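Local atomic coordinates of basic membrane lipoprotein (Brucella melitensis biovar Abortus, PDB entry 3S99), a protein that binds adenine and probably other purines such as guanine, and may serve as the binding component of an ABC-type purine uptake system. Residues L27-I32 / N87-T92; T43-Q48 / A250-W255. All coordinates share one frame; numbering follows the deposited sequence.

Interaction 1 of 2, residues L27-I32 / N87-T92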
loop_
_atom_site.group_PDB
_atom_site.type_symbol
_atom_site.label_atom_id
_atom_site.label_comp_id
_atom_site.label_asym_id
_atom_site.label_seq_id
_atom_site.Cartn_x
_atom_site.Cartn_y
_atom_site.Cartn_z
ATOM N N LEU A 27 -3.072 -23.965 -15.998
ATOM C CA LEU A 27 -2.004 -23.381 -15.195
ATOM C C LEU A 27 -2.443 -23.277 -13.739
ATOM O O LEU A 27 -3.415 -22.622 -13.414
ATOM C CB LEU A 27 -1.633 -21.996 -15.700
ATOM C CG LEU A 27 -0.548 -21.199 -14.975
ATOM C CD1 LEU A 27 0.781 -21.955 -14.982
ATOM C CD2 LEU A 27 -0.401 -19.860 -15.641
ATOM N N LYS A 28 -1.703 -23.940 -12.870
ATOM C CA LYS A 28 -1.907 -23.808 -11.452
ATOM C C LYS A 28 -1.169 -22.574 -10.916
ATOM O O LYS A 28 0.061 -22.489 -10.990
ATOM C CB LYS A 28 -1.455 -25.085 -10.764
ATOM C CG LYS A 28 -2.413 -26.260 -10.984
ATOM C CD LYS A 28 -1.850 -27.515 -10.351
ATOM C CE LYS A 28 -2.925 -28.510 -9.943
ATOM N NZ LYS A 28 -2.291 -29.798 -9.534
ATOM N N VAL A 29 -1.934 -21.615 -10.392
ATOM C CA VAL A 29 -1.410 -20.357 -9.890
ATOM C C VAL A 29 -1.656 -20.298 -8.379
ATOM O O VAL A 29 -2.772 -20.483 -7.934
ATOM C CB VAL A 29 -2.070 -19.125 -10.616
ATOM C CG1 VAL A 29 -1.594 -17.806 -10.019
ATOM C CG2 VAL A 29 -1.807 -19.129 -12.151
ATOM N N GLY A 30 -0.625 -20.034 -7.589
ATOM C CA GLY A 30 -0.776 -19.922 -6.129
ATOM C C GLY A 30 -0.536 -18.555 -5.552
ATOM O O GLY A 30 0.200 -17.744 -6.126
ATOM N N PHE A 31 -1.142 -18.329 -4.382
ATOM C CA PHE A 31 -1.086 -17.061 -3.672
ATOM C C PHE A 31 -0.807 -17.334 -2.199
ATOM O O PHE A 31 -1.395 -18.260 -1.598
ATOM C CB PHE A 31 -2.396 -16.278 -3.795
ATOM C CG PHE A 31 -2.719 -15.840 -5.176
ATOM C CD1 PHE A 31 -2.421 -14.533 -5.597
ATOM C CD2 PHE A 31 -3.278 -16.739 -6.088
ATOM C CE1 PHE A 31 -2.691 -14.134 -6.904
ATOM C CE2 PHE A 31 -3.563 -16.341 -7.389
ATOM C CZ PHE A 31 -3.267 -15.024 -7.790
ATOM N N ILE A 32 0.099 -16.541 -1.631
ATOM C CA ILE A 32 0.381 -16.526 -0.201
ATOM C C ILE A 32 -0.030 -15.160 0.369
ATOM O O ILE A 32 0.487 -14.129 -0.086
ATOM C CB ILE A 32 1.881 -16.730 0.052
ATOM C CG1 ILE A 32 2.354 -18.055 -0.564
ATOM C CG2 ILE A 32 2.150 -16.727 1.558
ATOM C CD1 ILE A 32 1.731 -19.290 0.074
ATOM N N ASN A 87 1.889 -25.763 -8.414
ATOM C CA ASN A 87 1.721 -24.385 -8.854
ATOM C C ASN A 87 2.963 -23.881 -9.564
ATOM O O ASN A 87 4.069 -23.976 -9.039
ATOM C CB ASN A 87 1.327 -23.496 -7.687
ATOM C CG ASN A 87 -0.056 -23.836 -7.173
ATOM O OD1 ASN A 87 -1.053 -23.428 -7.762
ATOM N ND2 ASN A 87 -0.127 -24.649 -6.119
ATOM N N LYS A 88 2.760 -23.395 -10.791
ATOM C CA LYS A 88 3.841 -22.971 -11.681
ATOM C C LYS A 88 4.029 -21.438 -11.727
ATOM O O LYS A 88 4.990 -20.957 -12.313
ATOM C CB LYS A 88 3.608 -23.514 -13.107
ATOM C CG LYS A 88 3.817 -25.019 -13.316
ATOM C CD LYS A 88 5.148 -25.530 -12.753
ATOM C CE LYS A 88 5.849 -26.558 -13.661
ATOM N NZ LYS A 88 5.152 -27.896 -13.704
ATOM N N LEU A 89 3.088 -20.695 -11.142
ATOM C CA LEU A 89 3.205 -19.262 -10.922
ATOM C C LEU A 89 2.710 -18.996 -9.509
ATOM O O LEU A 89 1.599 -19.393 -9.150
ATOM C CB LEU A 89 2.354 -18.516 -11.917
ATOM C CG LEU A 89 2.275 -16.995 -11.804
ATOM C CD1 LEU A 89 3.653 -16.314 -12.024
ATOM C CD2 LEU A 89 1.248 -16.483 -12.805
ATOM N N ILE A 90 3.551 -18.378 -8.691
ATOM C CA ILE A 90 3.227 -18.150 -7.276
ATOM C C ILE A 90 3.439 -16.680 -6.909
ATOM O O ILE A 90 4.560 -16.148 -7.090
ATOM C CB ILE A 90 4.116 -18.996 -6.379
ATOM C CG1 ILE A 90 3.909 -20.490 -6.655
ATOM C CG2 ILE A 90 3.866 -18.669 -4.843
ATOM C CD1 ILE A 90 4.780 -21.376 -5.753
ATOM N N PHE A 91 2.383 -16.038 -6.402
ATOM C CA PHE A 91 2.421 -14.641 -5.969
ATOM C C PHE A 91 2.558 -14.602 -4.453
ATOM O O PHE A 91 1.732 -15.181 -3.728
ATOM C CB PHE A 91 1.144 -13.910 -6.376
ATOM C CG PHE A 91 0.984 -13.731 -7.862
ATOM C CD1 PHE A 91 1.470 -12.575 -8.490
ATOM C CD2 PHE A 91 0.345 -14.673 -8.625
ATOM C CE1 PHE A 91 1.345 -12.408 -9.849
ATOM C CE2 PHE A 91 0.189 -14.487 -9.995
ATOM C CZ PHE A 91 0.693 -13.347 -10.600
ATOM N N THR A 92 3.610 -13.947 -3.974
ATOM C CA THR A 92 3.876 -13.777 -2.547
ATOM C C THR A 92 3.562 -12.328 -2.203
ATOM O O THR A 92 4.201 -11.410 -2.703
ATOM C CB THR A 92 5.281 -14.268 -2.154
ATOM O OG1 THR A 92 6.283 -13.607 -2.919
ATOM C CG2 THR A 92 5.379 -15.802 -2.378
#
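Phe-31 and Phe-91 sit side by side on one face of a parallel strand pair and point the same way. Their planes differ by 12°, but with centroids 5.1 Å apart the rings barely overlap; the closest touch is Phe-31 CE1 to Phe-91 CD2 at 3.5 Å. The first torsions, chi1 -65° in Phe-31 and -67° in Phe-91, put CG beside the backbone N and give the rings their common lean. Val-29 shares this face: its CG1 meets the Phe-91 ring edge-on, in plane, 3.8 Å from CE2, while CG2 lies against Leu-89 CD2. Tyr-259 of helix 256-268 also meets the Phe-91 ring. On the other face, Ile-32 CG1 runs beside Thr-92 CG2, and Asn-87 lays OD1 against the Val-29–Gly-30 peptide, 3.2 Å from Val-29 C, without bonding to either residue's N, while ND2 turns away to Ile-82 O. Gly-30 is gripped twice, its N giving to Leu-89 O (2.8 Å) and its O taking from Phe-91 N (2.8 Å). The strands are neighbours in the parallel sheet of one lobe of this periplasmic-binding-protein fold. With peptide polarity largely paired along the ladder, Val-29, Phe-31, Leu-89 and Phe-91 give the lobe's interior an apolar surface.

Interaction 2 of 2, residues T43-Q48 / A250-W255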
loop_
_atom_site.group_PDB
_atom_site.type_symbol
_atom_site.label_atom_id
_atom_site.label_comp_id
_atom_site.label_asym_id
_atom_site.label_seq_id
_atom_site.Cartn_x
_atom_site.Cartn_y
_atom_site.Cartn_z
ATOM N N THR A 43 -5.196 -7.764 2.115
ATOM C CA THR A 43 -5.263 -9.139 1.603
ATOM C C THR A 43 -6.518 -9.316 0.725
ATOM O O THR A 43 -6.504 -9.990 -0.321
ATOM C CB THR A 43 -5.190 -10.164 2.725
ATOM O OG1 THR A 43 -3.828 -10.227 3.194
ATOM C CG2 THR A 43 -5.637 -11.558 2.217
ATOM N N TYR A 44 -7.594 -8.657 1.131
ATOM C CA TYR A 44 -8.847 -8.687 0.381
ATOM C C TYR A 44 -8.647 -8.221 -1.075
ATOM O O TYR A 44 -9.138 -8.855 -1.994
ATOM C CB TYR A 44 -9.847 -7.786 1.086
ATOM C CG TYR A 44 -11.141 -7.567 0.358
ATOM C CD1 TYR A 44 -12.102 -8.573 0.297
ATOM C CD2 TYR A 44 -11.437 -6.332 -0.236
ATOM C CE1 TYR A 44 -13.338 -8.356 -0.356
ATOM C CE2 TYR A 44 -12.660 -6.111 -0.889
ATOM C CZ TYR A 44 -13.592 -7.116 -0.938
ATOM O OH TYR A 44 -14.767 -6.926 -1.591
ATOM N N GLN A 45 -7.953 -7.095 -1.261
ATOM C CA GLN A 45 -7.634 -6.588 -2.597
ATOM C C GLN A 45 -6.796 -7.579 -3.398
ATOM O O GLN A 45 -7.029 -7.773 -4.580
ATOM C CB GLN A 45 -6.845 -5.282 -2.534
ATOM C CG GLN A 45 -7.575 -3.973 -2.634
ATOM C CD GLN A 45 -8.741 -3.885 -3.599
ATOM O OE1 GLN A 45 -9.874 -4.037 -3.187
ATOM N NE2 GLN A 45 -8.470 -3.578 -4.854
ATOM N N HIS A 46 -5.811 -8.217 -2.764
ATOM C CA HIS A 46 -5.115 -9.307 -3.453
ATOM C C HIS A 46 -6.059 -10.416 -3.899
ATOM O O HIS A 46 -5.979 -10.887 -5.037
ATOM C CB HIS A 46 -3.952 -9.847 -2.623
ATOM C CG HIS A 46 -2.770 -8.934 -2.587
ATOM N ND1 HIS A 46 -1.957 -8.716 -3.693
ATOM C CD2 HIS A 46 -2.252 -8.188 -1.579
ATOM C CE1 HIS A 46 -0.987 -7.890 -3.348
ATOM N NE2 HIS A 46 -1.153 -7.536 -2.081
ATOM N N ASP A 47 -6.994 -10.804 -3.025
ATOM C CA ASP A 47 -7.848 -11.930 -3.302
ATOM C C ASP A 47 -8.934 -11.540 -4.292
ATOM O O ASP A 47 -9.346 -12.376 -5.079
ATOM C CB ASP A 47 -8.491 -12.428 -2.016
ATOM C CG ASP A 47 -9.106 -13.802 -2.151
ATOM O OD1 ASP A 47 -8.359 -14.806 -2.374
ATOM O OD2 ASP A 47 -10.328 -13.880 -1.999
ATOM N N GLN A 48 -9.395 -10.290 -4.260
ATOM C CA GLN A 48 -10.334 -9.814 -5.295
ATOM C C GLN A 48 -9.641 -9.809 -6.655
ATOM O O GLN A 48 -10.277 -10.011 -7.671
ATOM C CB GLN A 48 -10.903 -8.424 -4.967
ATOM C CG GLN A 48 -11.770 -8.409 -3.731
ATOM C CD GLN A 48 -13.102 -9.060 -3.986
ATOM O OE1 GLN A 48 -13.339 -10.202 -3.602
ATOM N NE2 GLN A 48 -13.969 -8.343 -4.650
ATOM N N ALA A 250 -9.815 6.537 -0.599
ATOM C CA ALA A 250 -8.896 5.465 -0.259
ATOM C C ALA A 250 -7.880 5.309 -1.380
ATOM O O ALA A 250 -8.204 5.539 -2.513
ATOM C CB ALA A 250 -9.643 4.155 -0.048
ATOM N N VAL A 251 -6.661 4.900 -1.037
ATOM C CA VAL A 251 -5.650 4.515 -2.009
ATOM C C VAL A 251 -5.862 3.041 -2.387
ATOM O O VAL A 251 -5.579 2.162 -1.592
ATOM C CB VAL A 251 -4.258 4.713 -1.415
ATOM C CG1 VAL A 251 -3.145 4.429 -2.472
ATOM C CG2 VAL A 251 -4.114 6.149 -0.880
ATOM N N VAL A 252 -6.349 2.786 -3.611
ATOM C CA VAL A 252 -6.816 1.481 -4.008
ATOM C C VAL A 252 -5.731 0.832 -4.851
ATOM O O VAL A 252 -5.161 1.456 -5.732
ATOM C CB VAL A 252 -8.140 1.536 -4.798
ATOM C CG1 VAL A 252 -8.551 0.120 -5.333
ATOM C CG2 VAL A 252 -9.275 2.129 -3.929
ATOM N N ASP A 253 -5.453 -0.428 -4.551
ATOM C CA ASP A 253 -4.380 -1.180 -5.200
ATOM C C ASP A 253 -5.030 -1.994 -6.301
ATOM O O ASP A 253 -5.869 -2.848 -5.991
ATOM C CB ASP A 253 -3.741 -2.133 -4.200
ATOM C CG ASP A 253 -3.096 -1.413 -3.040
ATOM O OD1 ASP A 253 -2.769 -0.223 -3.188
ATOM O OD2 ASP A 253 -2.875 -2.050 -1.999
ATOM N N GLU A 254 -4.649 -1.771 -7.560
ATOM C CA GLU A 254 -5.295 -2.519 -8.657
ATOM C C GLU A 254 -4.390 -3.654 -9.193
ATOM O O GLU A 254 -3.708 -3.514 -10.189
ATOM C CB GLU A 254 -5.740 -1.577 -9.772
ATOM C CG GLU A 254 -6.895 -0.632 -9.383
ATOM C CD GLU A 254 -8.241 -1.356 -9.174
ATOM O OE1 GLU A 254 -8.506 -2.437 -9.760
ATOM O OE2 GLU A 254 -9.040 -0.828 -8.379
ATOM N N TRP A 255 -4.423 -4.800 -8.536
ATOM C CA TRP A 255 -3.507 -5.866 -8.910
ATOM C C TRP A 255 -4.004 -6.706 -10.079
ATOM O O TRP A 255 -3.231 -7.403 -10.722
ATOM C CB TRP A 255 -3.236 -6.769 -7.726
ATOM C CG TRP A 255 -2.843 -6.096 -6.429
ATOM C CD1 TRP A 255 -3.578 -6.064 -5.283
ATOM C CD2 TRP A 255 -1.620 -5.398 -6.136
ATOM N NE1 TRP A 255 -2.879 -5.424 -4.289
ATOM C CE2 TRP A 255 -1.688 -4.981 -4.803
ATOM C CE3 TRP A 255 -0.489 -5.045 -6.895
ATOM C CZ2 TRP A 255 -0.655 -4.282 -4.194
ATOM C CZ3 TRP A 255 0.511 -4.359 -6.296
ATOM C CH2 TRP A 255 0.434 -3.969 -4.966
#
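Gln-45, on helix 42-57, reaches to Asp-253 at the end of strand 247-253. Its CB stands 4.3 Å from Trp-255 NE1, beside the indole. Gln-45 CG passes 3.9 Å from Asp-253 O, and the bend at chi2 (-38°) then folds CD back so that it too lies 3.9 Å from Asp-253 O. At the tip, NE2 donates to that same Asp-253 O over 2.9 Å. The bond is nearly straight, 165° at the hydrogen, and the acceptor lies close to the plane of the glutamine amide, although NE2 itself is tilted from the carbonyl plane. NE2 also rests against Val-252 CG1, and OE1 is taken up by Ser-237 OG, so both ends of the amide are held and its flip is fixed. Helix 42-57 belongs to one lobe of the BMP/PnrA-like binding protein and strand 247-253 to the sheet of the other, with the chain crossing back between them just beyond the strand; adenine binds in the cleft between the lobes, and Trp-42, one turn before His-46, is one of its binding residues. His-46, the residue after Gln-45, lays its imidazole over the pyrrole ring of Trp-255 as an offset stack, planes at 10° and centroids 3.9 Å apart. His-46 CE1 comes within 3.2 Å of Trp-255 NE1. Asp-253 CB packs on the opposite face of the indole, sandwiching it, while Gln-45 O lies at its edge. His-46 ND1 is hydrogen-bonded to Tyr-259 OH, and Trp-42 meets the imidazole edge-to-face.

Strand 27-32 leads along the chain to helix 42-57, so interactions 1 and 2 share a lobe on one side, yet they do not touch: their centres lie about 17 Å apart, their nearest atoms about 5 Å. Interaction 1 lies within a single sheet, a backbone ladder with apolar packing beside it; its Lys-28/Lys-88 end is exposed, the rest buried, and Ile-32 and Thr-92 come toward the adenine cleft. Interaction 2, nearer the centre of the chain, buries less surface. Its Gln-45 bond ties helix 42-57 to the strand of the other lobe, while its aromatic stack lies at the crossover by which the chain returns. Tyr-259 reaches both, meeting the Phe-91 ring and bonding to His-46.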